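Local atomic coordinates of single-strand DNA-binding protein (Agrobacterium tumefaciens, PDB entry 3BTP), a protein that binds single-stranded but not double-stranded DNA whatever its sequence, and mediates nuclear uptake of the single-stranded T-DNA copies during plant transformation. Residues D212-T217 and Y250-Q255; Y117-Q122 and A143-S148; R243-K248 and K308-I313. One frame throughout, in Å; residues are numbered along the deposited sequence.

Overall arrangement
The three contacts illustrate how loops, a strand and a short helix pack together in one part of a chain. Interaction 1 is the central one: its centre lies about 13 Å from that of interaction 2 and about 14 Å from that of interaction 3. It touches the former where F254 CZ comes 3.2 Å from V120 O, and the latter where T217 CG2 comes 3.7 Å from K248 CE. Interactions 2 and 3 do not meet, their nearest atoms being about 9 Å apart. Along the sequence interaction 2 is complete before the others begin, whereas interactions 1 and 3 alternate their segments. Both of these also touch the chain of another protein, through Y250 and through residues such as S311.

Interaction 1. Residues D212-T217 and Y250-Q255; sequences DIFYQT and YEHQFQ
F214 and Q216 meet Y250, E251, H252 and Q255 in a loop-to-loop contact, between the loop that follows helix 186-206 and the one that leads from strand 243-245 to strand 263-266. The backbones come closest at an isolated beta bridge, T217 with Y250, whose CA atoms are 4.3 Å apart. Beside it E251 N donates to Q216 O at 2.8 Å; the bond is nearly straight, 165° at the hydrogen, although the donor is tilted well away from the carbonyl plane.

Where the two segments diverge, a water takes over. It donates to F214 O and to Q216 O, 2.7 Å from each, and accepts from H252 N at 3.1 Å. Three backbone groups are thus satisfied by one molecule, and Q216 O is gripped by two hydrogen bonds. Y250 CD1 approaches F214 O to 3.3 Å, while its side chain also touches P163 and L164 of helix 162-167.

Past the water, side chains close the contact. The F214 ring is held between two methylenes: Q255 CB stands over its centre, 3.5 Å from the centroid, and D212 CB lies over the opposite face, toward the rim. Its CD1 edge faces the H252 ring in an offset edge-to-face pair, the planes inclined at 69°. With CG of F214 set beside its backbone N, chi1 -53° places the ring under Q255 CB and turns its CD1 edge to H252. E251 CG lies above one face of the imidazole, and its extended chain brings OE1 to 3.6 Å from Q216 CB.

A lone bridge, a water continuing the backbone pairing and an aromatic ring wedged beyond it make this a case of loop-loop packing, set beside helix 162-167 and strand 149-153.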
loop_
_atom_site.group_PDB
_atom_site.type_symbol
_atom_site.label_atom_id
_atom_site.label_comp_id
_atom_site.label_asym_id
_atom_site.label_seq_id
_atom_site.Cartn_x
_atom_site.Cartn_y
_atom_site.Cartn_z
ATOM N N ASP A 212 -11.829 5.667 -22.686
ATOM C CA ASP A 212 -11.255 4.327 -22.957
ATOM C C ASP A 212 -10.505 3.790 -21.744
ATOM O O ASP A 212 -9.874 4.519 -21.055
ATOM C CB ASP A 212 -10.340 4.338 -24.193
ATOM C CG ASP A 212 -11.133 4.488 -25.519
ATOM O OD1 ASP A 212 -12.395 4.523 -25.528
ATOM O OD2 ASP A 212 -10.471 4.598 -26.560
ATOM N N ILE A 213 -10.576 2.482 -21.550
ATOM C CA ILE A 213 -9.984 1.786 -20.404
ATOM C C ILE A 213 -8.590 1.241 -20.731
ATOM O O ILE A 213 -7.668 1.320 -19.876
ATOM C CB ILE A 213 -10.927 0.669 -19.898
ATOM C CG1 ILE A 213 -12.237 1.255 -19.416
ATOM C CG2 ILE A 213 -10.316 0.031 -18.716
ATOM C CD1 ILE A 213 -13.460 0.370 -19.567
ATOM N N PHE A 214 -8.421 0.763 -21.981
ATOM C CA PHE A 214 -7.123 0.276 -22.518
ATOM C C PHE A 214 -6.667 -0.992 -21.850
ATOM O O PHE A 214 -5.451 -1.229 -21.650
ATOM C CB PHE A 214 -5.996 1.348 -22.480
ATOM C CG PHE A 214 -6.367 2.650 -23.142
ATOM C CD1 PHE A 214 -6.477 2.731 -24.536
ATOM C CD2 PHE A 214 -6.590 3.806 -22.375
ATOM C CE1 PHE A 214 -6.820 3.939 -25.143
ATOM C CE2 PHE A 214 -6.932 5.016 -22.972
ATOM C CZ PHE A 214 -7.040 5.089 -24.356
ATOM N N TYR A 215 -7.632 -1.848 -21.565
ATOM C CA TYR A 215 -7.365 -3.143 -20.966
ATOM C C TYR A 215 -6.950 -4.210 -22.008
ATOM O O TYR A 215 -6.517 -5.313 -21.616
ATOM C CB TYR A 215 -8.579 -3.623 -20.197
ATOM C CG TYR A 215 -9.771 -3.808 -21.090
ATOM C CD1 TYR A 215 -9.940 -4.988 -21.821
ATOM C CD2 TYR A 215 -10.715 -2.785 -21.256
ATOM C CE1 TYR A 215 -11.041 -5.160 -22.694
ATOM C CE2 TYR A 215 -11.796 -2.946 -22.077
ATOM C CZ TYR A 215 -11.966 -4.133 -22.802
ATOM O OH TYR A 215 -13.072 -4.311 -23.645
ATOM N N GLN A 216 -7.124 -3.907 -23.300
ATOM C CA GLN A 216 -6.821 -4.865 -24.419
ATOM C C GLN A 216 -5.378 -5.288 -24.412
ATOM O O GLN A 216 -4.488 -4.440 -24.354
ATOM C CB GLN A 216 -7.221 -4.295 -25.816
ATOM C CG GLN A 216 -8.753 -4.068 -26.026
ATOM C CD GLN A 216 -9.344 -2.758 -25.427
ATOM O OE1 GLN A 216 -8.648 -1.954 -24.833
ATOM N NE2 GLN A 216 -10.664 -2.583 -25.571
ATOM N N THR A 217 -5.162 -6.605 -24.446
ATOM C CA THR A 217 -3.799 -7.190 -24.429
ATOM C C THR A 217 -3.217 -7.213 -25.857
ATOM O O THR A 217 -3.952 -7.141 -26.841
ATOM C CB THR A 217 -3.735 -8.609 -23.792
ATOM O OG1 THR A 217 -4.536 -9.497 -24.549
ATOM C CG2 THR A 217 -4.282 -8.628 -22.353
ATOM N N TYR A 250 0.133 -4.531 -23.110
ATOM C CA TYR A 250 -1.121 -3.930 -23.505
ATOM C C TYR A 250 -1.025 -3.619 -24.983
ATOM O O TYR A 250 0.045 -3.245 -25.447
ATOM C CB TYR A 250 -1.360 -2.617 -22.713
ATOM C CG TYR A 250 -1.638 -2.783 -21.238
ATOM C CD1 TYR A 250 -2.884 -3.152 -20.803
ATOM C CD2 TYR A 250 -0.628 -2.572 -20.263
ATOM C CE1 TYR A 250 -3.158 -3.298 -19.434
ATOM C CE2 TYR A 250 -0.903 -2.723 -18.869
ATOM C CZ TYR A 250 -2.174 -3.066 -18.494
ATOM O OH TYR A 250 -2.496 -3.240 -17.163
ATOM N N GLU A 251 -2.142 -3.749 -25.707
ATOM C CA GLU A 251 -2.226 -3.325 -27.089
ATOM C C GLU A 251 -1.899 -1.819 -27.259
ATOM O O GLU A 251 -1.290 -1.440 -28.233
ATOM C CB GLU A 251 -3.615 -3.580 -27.626
ATOM C CG GLU A 251 -3.758 -3.008 -29.047
ATOM C CD GLU A 251 -5.014 -3.424 -29.758
ATOM O OE1 GLU A 251 -5.887 -4.118 -29.153
ATOM O OE2 GLU A 251 -5.135 -3.048 -30.959
ATOM N N HIS A 252 -2.350 -0.963 -26.344
ATOM C CA HIS A 252 -2.049 0.486 -26.351
ATOM C C HIS A 252 -1.144 0.800 -25.170
ATOM O O HIS A 252 -1.616 1.149 -24.043
ATOM C CB HIS A 252 -3.369 1.264 -26.251
ATOM C CG HIS A 252 -4.372 0.860 -27.292
ATOM N ND1 HIS A 252 -5.464 0.053 -27.012
ATOM C CD2 HIS A 252 -4.455 1.166 -28.612
ATOM C CE1 HIS A 252 -6.162 -0.137 -28.120
ATOM N NE2 HIS A 252 -5.572 0.534 -29.103
ATOM N N GLN A 253 0.143 0.625 -25.391
ATOM C CA GLN A 253 1.109 0.674 -24.328
ATOM C C GLN A 253 1.228 2.027 -23.658
ATOM O O GLN A 253 1.328 2.076 -22.463
ATOM C CB GLN A 253 2.492 0.232 -24.782
ATOM C CG GLN A 253 2.592 -1.195 -25.363
ATOM C CD GLN A 253 4.034 -1.735 -25.190
ATOM O OE1 GLN A 253 4.341 -2.494 -24.208
ATOM N NE2 GLN A 253 4.926 -1.311 -26.080
ATOM N N PHE A 254 1.266 3.109 -24.412
ATOM C CA PHE A 254 1.446 4.421 -23.808
ATOM C C PHE A 254 0.217 4.777 -22.943
ATOM O O PHE A 254 0.370 5.120 -21.794
ATOM C CB PHE A 254 1.723 5.526 -24.846
ATOM C CG PHE A 254 1.791 6.897 -24.218
ATOM C CD1 PHE A 254 2.741 7.191 -23.247
ATOM C CD2 PHE A 254 0.883 7.867 -24.553
ATOM C CE1 PHE A 254 2.743 8.451 -22.617
ATOM C CE2 PHE A 254 0.894 9.099 -23.932
ATOM C CZ PHE A 254 1.837 9.383 -22.997
ATOM N N GLN A 255 -0.980 4.652 -23.504
ATOM C CA GLN A 255 -2.221 4.964 -22.856
ATOM C C GLN A 255 -2.525 4.119 -21.663
ATOM O O GLN A 255 -3.195 4.606 -20.764
ATOM C CB GLN A 255 -3.367 4.790 -23.816
ATOM C CG GLN A 255 -3.475 5.866 -24.857
ATOM C CD GLN A 255 -2.732 5.490 -26.115
ATOM O OE1 GLN A 255 -2.185 4.401 -26.213
ATOM N NE2 GLN A 255 -2.673 6.410 -27.073
HETATM O O HOH W 1 -4.414 -1.760 -24.113
#

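Interaction 2. Residues Y117-Q122 and A143-S148; sequences YILVRQ and AEFNAS
L119 reaches from strand 117-122 to F145 in helix 142-147 and to S148, the first residue past its end, and apolar contacts form one part of the packing. Its two methyl groups divide the work. CD1 lies 4.1 Å from F145 CE1, approaching the ring obliquely, whereas CD2 lies 4.1 Å from S148 CB as well as close to the same ring. Y117 adds its phenol from farther back along the strand: the OH sits in the plane of the F145 ring, at its edge, 3.8 Å from CE1, and the two side chains cross at about a right angle. The F145 ring arrives there because CG stands anti to the carbonyl carbon (chi1 -77°), which turns it toward the strand.

Polar interactions act mainly within the helix end. E144 O receives three donors, A147 N, S148 N and S148 OG, the hydroxyl at 2.9 Å and placed above the carbonyl plane. That bond holds the S148 hydroxyl in its rotation (chi1 -57°). Separately, the backbone places S148 CB 3.5 Å from V120 O, with CA beside the same oxygen. No hydrogen bond joins the two segments; strand pairing lies just beyond, where V120 bonds with C149.

The short axes cross at 78° and approach to 8.9 Å, so the helix lies almost transversely over the strand. It connects strands 127-132 and 149-153, which flank 117-124 and are each antiparallel to it. The result is a crossover connection with a central strand beneath the helix, a helix packed on an antiparallel sheet, as in alpha+beta folds.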
loop_
_atom_site.group_PDB
_atom_site.type_symbol
_atom_site.label_atom_id
_atom_site.label_comp_id
_atom_site.label_asym_id
_atom_site.label_seq_id
_atom_site.Cartn_x
_atom_site.Cartn_y
_atom_site.Cartn_z
ATOM N N TYR A 117 -6.621 14.501 -11.811
ATOM C CA TYR A 117 -5.949 13.828 -12.910
ATOM C C TYR A 117 -4.787 14.642 -13.473
ATOM O O TYR A 117 -4.695 15.881 -13.282
ATOM C CB TYR A 117 -6.913 13.226 -13.997
ATOM C CG TYR A 117 -7.571 14.275 -14.899
ATOM C CD1 TYR A 117 -6.891 14.788 -16.024
ATOM C CD2 TYR A 117 -8.851 14.794 -14.581
ATOM C CE1 TYR A 117 -7.458 15.767 -16.839
ATOM C CE2 TYR A 117 -9.452 15.736 -15.401
ATOM C CZ TYR A 117 -8.744 16.233 -16.518
ATOM O OH TYR A 117 -9.322 17.189 -17.296
ATOM N N ILE A 118 -3.884 13.900 -14.113
ATOM C CA ILE A 118 -2.786 14.424 -14.869
ATOM C C ILE A 118 -2.864 13.803 -16.291
ATOM O O ILE A 118 -3.082 12.599 -16.436
ATOM C CB ILE A 118 -1.437 14.063 -14.208
ATOM C CG1 ILE A 118 -1.350 14.576 -12.744
ATOM C CG2 ILE A 118 -0.266 14.557 -15.045
ATOM C CD1 ILE A 118 -0.192 14.028 -11.974
ATOM N N LEU A 119 -2.671 14.624 -17.327
ATOM C CA LEU A 119 -2.610 14.142 -18.714
ATOM C C LEU A 119 -1.176 14.033 -19.139
ATOM O O LEU A 119 -0.439 15.032 -19.096
ATOM C CB LEU A 119 -3.354 15.113 -19.688
ATOM C CG LEU A 119 -4.895 15.063 -19.557
ATOM C CD1 LEU A 119 -5.506 15.848 -20.732
ATOM C CD2 LEU A 119 -5.512 13.590 -19.522
ATOM N N VAL A 120 -0.746 12.825 -19.501
ATOM C CA VAL A 120 0.656 12.654 -19.909
ATOM C C VAL A 120 0.748 12.463 -21.416
ATOM O O VAL A 120 -0.063 11.765 -22.009
ATOM C CB VAL A 120 1.387 11.475 -19.190
ATOM C CG1 VAL A 120 2.916 11.519 -19.492
ATOM C CG2 VAL A 120 1.111 11.499 -17.663
ATOM N N ARG A 121 1.770 13.065 -22.012
ATOM C CA ARG A 121 2.028 12.902 -23.450
ATOM C C ARG A 121 3.476 12.599 -23.748
ATOM O O ARG A 121 4.369 12.974 -22.986
ATOM C CB ARG A 121 1.547 14.135 -24.241
ATOM C CG ARG A 121 2.321 15.367 -23.919
ATOM C CD ARG A 121 1.475 16.660 -24.137
ATOM N NE ARG A 121 2.311 17.839 -23.843
ATOM C CZ ARG A 121 2.273 18.570 -22.716
ATOM N NH1 ARG A 121 1.432 18.264 -21.707
ATOM N NH2 ARG A 121 3.111 19.586 -22.571
ATOM N N GLN A 122 3.699 11.868 -24.831
ATOM C CA GLN A 122 5.055 11.590 -25.344
ATOM C C GLN A 122 5.566 12.768 -26.197
ATOM O O GLN A 122 4.894 13.245 -27.094
ATOM C CB GLN A 122 5.051 10.310 -26.172
ATOM C CG GLN A 122 4.842 9.044 -25.344
ATOM C CD GLN A 122 4.917 7.774 -26.205
ATOM O OE1 GLN A 122 4.122 7.593 -27.109
ATOM N NE2 GLN A 122 5.889 6.897 -25.914
ATOM N N ALA A 143 -10.478 12.862 -28.389
ATOM C CA ALA A 143 -9.265 12.329 -29.028
ATOM C C ALA A 143 -7.991 12.567 -28.180
ATOM O O ALA A 143 -7.150 11.670 -27.991
ATOM C CB ALA A 143 -9.086 12.960 -30.454
ATOM N N GLU A 144 -7.824 13.816 -27.758
ATOM C CA GLU A 144 -6.736 14.157 -26.871
ATOM C C GLU A 144 -6.764 13.320 -25.549
ATOM O O GLU A 144 -5.773 12.678 -25.175
ATOM C CB GLU A 144 -6.715 15.663 -26.596
ATOM C CG GLU A 144 -5.424 15.951 -25.772
ATOM C CD GLU A 144 -5.197 17.403 -25.375
ATOM O OE1 GLU A 144 -5.776 18.363 -26.008
ATOM O OE2 GLU A 144 -4.376 17.540 -24.434
ATOM N N PHE A 145 -7.912 13.301 -24.887
ATOM C CA PHE A 145 -8.157 12.408 -23.714
ATOM C C PHE A 145 -7.785 10.956 -24.009
ATOM O O PHE A 145 -7.047 10.345 -23.230
ATOM C CB PHE A 145 -9.609 12.493 -23.217
ATOM C CG PHE A 145 -9.939 13.751 -22.399
ATOM C CD1 PHE A 145 -9.182 14.085 -21.257
ATOM C CD2 PHE A 145 -11.092 14.538 -22.704
ATOM C CE1 PHE A 145 -9.502 15.143 -20.485
ATOM C CE2 PHE A 145 -11.449 15.677 -21.932
ATOM C CZ PHE A 145 -10.634 15.997 -20.807
ATOM N N ASN A 146 -8.277 10.385 -25.118
ATOM C CA ASN A 146 -7.974 9.000 -25.497
ATOM C C ASN A 146 -6.589 8.678 -26.007
ATOM O O ASN A 146 -6.236 7.483 -26.102
ATOM C CB ASN A 146 -9.018 8.420 -26.442
ATOM C CG ASN A 146 -10.368 8.099 -25.714
ATOM O OD1 ASN A 146 -11.427 8.176 -26.320
ATOM N ND2 ASN A 146 -10.308 7.777 -24.408
ATOM N N ALA A 147 -5.803 9.696 -26.346
ATOM C CA ALA A 147 -4.423 9.554 -26.869
ATOM C C ALA A 147 -3.397 9.746 -25.784
ATOM O O ALA A 147 -2.246 9.327 -25.942
ATOM C CB ALA A 147 -4.143 10.621 -27.942
ATOM N N SER A 148 -3.788 10.471 -24.722
ATOM C CA SER A 148 -2.937 10.663 -23.527
ATOM C C SER A 148 -2.884 9.403 -22.673
ATOM O O SER A 148 -3.841 8.607 -22.667
ATOM C CB SER A 148 -3.483 11.814 -22.634
ATOM O OG SER A 148 -3.567 12.991 -23.391
#

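Interaction 3. Residues R243-K248 and K308-I313; sequences RREIQK and KSKSGI
K310 O is the acceptor that draws I246 and Q247 against the turn of residues 308-313. Q247 N reaches it at 3.3 Å in a weak, bent hydrogen bond (132° at the hydrogen), and I246 CA adds a CA-H...O contact at 3.4 Å. The K310 side chain crosses that of E245 obliquely: CG passes 3.4 Å from E245 O, and bends at chi3 and chi4 bring NZ to a long salt bridge with E245 OE1, 3.7 Å away. A second, weak and distant ion pair links the same ammonium to E334.

Two backbone bonds hold the 308-313 segment in shape. A type I turn from S309 to G312 is closed by G312 N to S309 O at 3.0 Å, and S309 N donates to I313 O at 2.7 Å. S311 OG accepts weakly from I313 N, but its strongest partner is an acidic side chain of the chain of another protein; S309 OG likewise bonds to an acidic side chain of that protein.

One weak hydrogen bond and one long salt bridge thus unite the two segments, while shorter backbone bonds lie within 308-313. Polar adhesion between the segments is modest, and the serine hydroxyls are engaged by the bound protein.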
loop_
_atom_site.group_PDB
_atom_site.type_symbol
_atom_site.label_atom_id
_atom_site.label_comp_id
_atom_site.label_asym_id
_atom_site.label_seq_id
_atom_site.Cartn_x
_atom_site.Cartn_y
_atom_site.Cartn_z
ATOM N N ARG A 243 16.902 -0.908 -19.302
ATOM C CA ARG A 243 15.573 -1.548 -19.446
ATOM C C ARG A 243 14.682 -1.334 -18.227
ATOM O O ARG A 243 15.174 -1.142 -17.121
ATOM C CB ARG A 243 15.813 -3.059 -19.494
ATOM C CG ARG A 243 16.498 -3.431 -20.751
ATOM C CD ARG A 243 16.191 -4.845 -21.078
ATOM N NE ARG A 243 16.488 -5.764 -19.980
ATOM C CZ ARG A 243 16.343 -7.067 -20.156
ATOM N NH1 ARG A 243 15.900 -7.493 -21.393
ATOM N NH2 ARG A 243 16.649 -7.895 -19.145
ATOM N N ARG A 244 13.377 -1.467 -18.402
ATOM C CA ARG A 244 12.513 -1.516 -17.246
ATOM C C ARG A 244 11.503 -2.657 -17.312
ATOM O O ARG A 244 10.795 -2.846 -18.317
ATOM C CB ARG A 244 11.756 -0.198 -17.086
ATOM C CG ARG A 244 12.563 1.020 -16.756
ATOM C CD ARG A 244 13.141 1.053 -15.326
ATOM N NE ARG A 244 13.826 2.358 -15.244
ATOM C CZ ARG A 244 15.055 2.636 -15.743
ATOM N NH1 ARG A 244 15.798 1.682 -16.364
ATOM N NH2 ARG A 244 15.571 3.880 -15.622
ATOM N N GLU A 245 11.384 -3.383 -16.215
ATOM C CA GLU A 245 10.439 -4.497 -16.160
ATOM C C GLU A 245 8.954 -4.029 -16.073
ATOM O O GLU A 245 8.650 -3.075 -15.380
ATOM C CB GLU A 245 10.779 -5.378 -14.988
ATOM C CG GLU A 245 10.282 -6.744 -15.193
ATOM C CD GLU A 245 10.514 -7.610 -13.988
ATOM O OE1 GLU A 245 11.533 -7.385 -13.277
ATOM O OE2 GLU A 245 9.665 -8.503 -13.742
ATOM N N ILE A 246 8.043 -4.706 -16.783
ATOM C CA ILE A 246 6.597 -4.406 -16.664
ATOM C C ILE A 246 5.863 -5.692 -16.327
ATOM O O ILE A 246 6.424 -6.785 -16.473
ATOM C CB ILE A 246 5.989 -3.696 -17.941
ATOM C CG1 ILE A 246 6.095 -4.636 -19.131
ATOM C CG2 ILE A 246 6.671 -2.284 -18.150
ATOM C CD1 ILE A 246 5.613 -4.097 -20.454
ATOM N N GLN A 247 4.603 -5.533 -15.922
ATOM C CA GLN A 247 3.698 -6.560 -15.463
ATOM C C GLN A 247 2.851 -7.216 -16.601
ATOM O O GLN A 247 2.528 -8.419 -16.561
ATOM C CB GLN A 247 2.814 -5.855 -14.386
ATOM C CG GLN A 247 2.175 -6.743 -13.400
ATOM C CD GLN A 247 3.161 -7.721 -12.767
ATOM O OE1 GLN A 247 4.376 -7.453 -12.625
ATOM N NE2 GLN A 247 2.657 -8.819 -12.386
ATOM N N LYS A 248 2.529 -6.445 -17.636
ATOM C CA LYS A 248 1.525 -6.844 -18.591
ATOM C C LYS A 248 1.761 -6.089 -19.871
ATOM O O LYS A 248 2.141 -4.883 -19.811
ATOM C CB LYS A 248 0.139 -6.485 -18.081
ATOM C CG LYS A 248 -0.987 -6.846 -19.019
ATOM C CD LYS A 248 -2.291 -6.850 -18.240
ATOM C CE LYS A 248 -3.504 -7.060 -19.120
ATOM N NZ LYS A 248 -4.592 -7.437 -18.141
ATOM N N LYS A 308 7.220 5.071 -9.719
ATOM C CA LYS A 308 6.524 4.100 -10.532
ATOM C C LYS A 308 6.678 2.642 -10.125
ATOM O O LYS A 308 7.772 2.168 -9.803
ATOM C CB LYS A 308 7.001 4.209 -11.956
ATOM C CG LYS A 308 6.026 3.528 -12.801
ATOM C CD LYS A 308 6.213 3.798 -14.257
ATOM C CE LYS A 308 6.597 2.511 -14.926
ATOM N NZ LYS A 308 5.791 2.543 -16.218
ATOM N N SER A 309 5.569 1.955 -10.180
ATOM C CA SER A 309 5.517 0.553 -9.935
ATOM C C SER A 309 5.688 -0.179 -11.295
ATOM O O SER A 309 5.456 0.421 -12.369
ATOM C CB SER A 309 4.164 0.280 -9.223
ATOM O OG SER A 309 3.823 -1.066 -9.269
ATOM N N LYS A 310 6.124 -1.430 -11.289
ATOM C CA LYS A 310 6.133 -2.221 -12.572
ATOM C C LYS A 310 4.801 -2.317 -13.287
ATOM O O LYS A 310 4.740 -2.578 -14.501
ATOM C CB LYS A 310 6.672 -3.632 -12.367
ATOM C CG LYS A 310 8.162 -3.580 -12.032
ATOM C CD LYS A 310 8.614 -4.837 -11.317
ATOM C CE LYS A 310 9.750 -4.444 -10.364
ATOM N NZ LYS A 310 11.033 -4.350 -11.171
ATOM N N SER A 311 3.731 -2.051 -12.559
ATOM C CA SER A 311 2.399 -2.078 -13.130
ATOM C C SER A 311 2.039 -0.806 -13.902
ATOM O O SER A 311 1.105 -0.762 -14.781
ATOM C CB SER A 311 1.393 -2.383 -12.026
ATOM O OG SER A 311 1.365 -1.275 -11.121
ATOM N N GLY A 312 2.733 0.258 -13.583
ATOM C CA GLY A 312 2.314 1.511 -14.152
ATOM C C GLY A 312 1.816 2.502 -13.126
ATOM O O GLY A 312 1.845 3.681 -13.390
ATOM N N ILE A 313 1.412 2.033 -11.949
ATOM C CA ILE A 313 1.035 2.918 -10.853
ATOM C C ILE A 313 2.186 3.785 -10.359
ATOM O O ILE A 313 3.255 3.312 -10.103
ATOM C CB ILE A 313 0.394 2.142 -9.636
ATOM C CG1 ILE A 313 -0.706 1.179 -10.106
ATOM C CG2 ILE A 313 -0.035 3.103 -8.498
ATOM C CD1 ILE A 313 -1.091 0.261 -9.028
#